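PDB 3HR6: putative surface-anchored fimbrial subunit, which forms the shaft of a pilus on Corynebacterium diphtheriae as its major pilin, built of tandem Ig-like modules and probably anchored to the cell wall. Local coordinates for residues Pro194-Lys199 against Val260-Glu265. Sequence-based numbering, arbitrary orientation.
Sequences PAELGK and VTKQPE
Glu196 O receives the backbone N-H of Thr261 at 2.8 Å, and the bond is almost straight, with an angle of 168° at the hydrogen. It illustrates how two loops of a β-sandwich can be joined by a single backbone bridge, flanked by an apolar pair and by the long side chain of Glu196. Thr261 OG1 lies 3.1 Å from the same oxygen, while Thr261 CG2 packs against the backbone N of Gly198. A water that donates to Ala195 O lies unusually close to Thr261 OG1. The Glu196 side chain reaches past Lys262 to Pro264, which it crosses at about a right angle. Its CB sits 3.4 Å from Lys262 O, and its chain then bends sharply at chi2 (92°), bringing the carboxylate against Pro264, whose CB is 3.5 Å from Glu196 OE2. A second water donates to Glu196 OE2 at 2.6 Å and accepts from Glu265 N, so the carboxylate reaches the backbone beyond the proline through solvent. The extended Lys262 chain passes beside Glu196 and Ala195, but its NZ remains 6.6 Å from Glu196 OE2, too far for a salt bridge.

On the buried side, Leu197 CD2 meets Val260 CG2 at 3.7 Å. Both side chains also touch Val167 of strand 166-174, and Leu197 reaches Leu269 of strand 268-276. The type I turn from Pro194 to Leu197, closed by Leu197 N to Pro194 O, presents Glu196 O to Thr261; Gly198 continues the pairing by a backbone bond to Pro259. Val260 bonds through its backbone to Glu165, a calcium ligand, its own side chain lying about 9 Å from the ion. Within the Cna-B-like domain the contact therefore pairs a buried apolar side with a more exposed one where direct backbone bonding is supplemented by water, and nearby Lys262 may modestly stabilise the Glu196 carboxylate through longer-range electrostatics.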
# COMPACT_ATOMS: atom_id res chain seq x y z
N PRO A 194 8.99 -0.81 2.27
CA PRO A 194 10.13 0.03 1.87
C PRO A 194 11.47 -0.69 2.03
O PRO A 194 11.62 -1.58 2.86
CB PRO A 194 10.03 1.24 2.81
CG PRO A 194 9.28 0.79 3.97
CD PRO A 194 8.34 -0.35 3.50
N ALA A 195 12.47 -0.28 1.26
CA ALA A 195 13.75 -0.97 1.26
C ALA A 195 14.50 -0.95 2.56
O ALA A 195 15.33 -1.79 2.77
CB ALA A 195 14.66 -0.43 0.17
N GLU A 196 14.20 0.00 3.44
CA GLU A 196 14.87 0.11 4.70
C GLU A 196 14.43 -0.96 5.72
O GLU A 196 14.99 -1.02 6.82
CB GLU A 196 14.67 1.51 5.24
CG GLU A 196 15.27 2.56 4.29
CD GLU A 196 14.29 3.14 3.26
OE1 GLU A 196 13.13 2.75 3.24
OE2 GLU A 196 14.67 4.03 2.43
N LEU A 197 13.41 -1.72 5.37
CA LEU A 197 12.94 -2.79 6.25
C LEU A 197 13.43 -4.14 5.84
O LEU A 197 13.48 -4.48 4.64
CB LEU A 197 11.41 -2.85 6.29
CG LEU A 197 10.73 -1.52 6.66
CD1 LEU A 197 9.19 -1.71 6.80
CD2 LEU A 197 11.30 -1.05 7.99
N GLY A 198 13.74 -4.94 6.85
CA GLY A 198 14.07 -6.34 6.64
C GLY A 198 12.80 -7.16 6.44
O GLY A 198 11.72 -6.64 6.36
N LYS A 199 12.95 -8.48 6.38
CA LYS A 199 11.81 -9.31 6.14
C LYS A 199 10.92 -9.37 7.39
O LYS A 199 11.42 -9.31 8.50
CB LYS A 199 12.25 -10.70 5.70
CG LYS A 199 12.79 -10.69 4.27
CD LYS A 199 13.06 -12.06 3.75
CE LYS A 199 13.85 -12.01 2.47
NZ LYS A 199 15.26 -11.67 2.73
N VAL A 260 13.56 -2.32 11.27
CA VAL A 260 14.04 -1.11 10.59
C VAL A 260 15.55 -1.25 10.53
O VAL A 260 16.20 -1.13 11.56
CB VAL A 260 13.59 0.19 11.31
CG1 VAL A 260 14.09 1.40 10.59
CG2 VAL A 260 12.06 0.28 11.41
N THR A 261 16.13 -1.44 9.35
CA THR A 261 17.54 -1.83 9.28
C THR A 261 18.46 -0.70 8.90
O THR A 261 19.68 -0.80 9.14
CB THR A 261 17.82 -3.00 8.30
OG1 THR A 261 17.73 -2.53 6.95
CG2 THR A 261 16.82 -4.11 8.50
N LYS A 262 17.91 0.37 8.33
CA LYS A 262 18.76 1.49 7.95
C LYS A 262 17.97 2.74 7.82
O LYS A 262 16.75 2.72 7.59
CB LYS A 262 19.52 1.20 6.67
CG LYS A 262 18.67 0.96 5.47
CD LYS A 262 19.48 0.30 4.36
CE LYS A 262 18.67 0.09 3.10
NZ LYS A 262 19.57 -0.44 1.98
N GLN A 263 18.68 3.85 7.92
CA GLN A 263 18.06 5.14 7.83
C GLN A 263 17.69 5.40 6.37
O GLN A 263 18.56 5.33 5.48
CB GLN A 263 19.05 6.21 8.26
CG GLN A 263 18.56 7.64 8.05
CD GLN A 263 19.55 8.65 8.58
OE1 GLN A 263 19.41 9.17 9.71
NE2 GLN A 263 20.54 8.94 7.78
N PRO A 264 16.43 5.80 6.12
CA PRO A 264 16.10 6.21 4.77
C PRO A 264 16.95 7.42 4.39
O PRO A 264 17.08 8.37 5.20
CB PRO A 264 14.62 6.60 4.87
CG PRO A 264 14.14 5.96 6.02
CD PRO A 264 15.28 5.88 7.01
N GLU A 265 17.52 7.36 3.21
CA GLU A 265 18.40 8.46 2.74
C GLU A 265 17.71 9.81 2.71
O GLU A 265 18.37 10.84 2.96
CB GLU A 265 18.98 8.12 1.38
CG GLU A 265 19.96 6.97 1.47
CD GLU A 265 20.77 6.83 0.23
OE1 GLU A 265 21.91 7.35 0.21
OE2 GLU A 265 20.26 6.24 -0.76
O HOH W 1 16.51 -3.35 4.95
O HOH W 2 16.98 4.93 1.75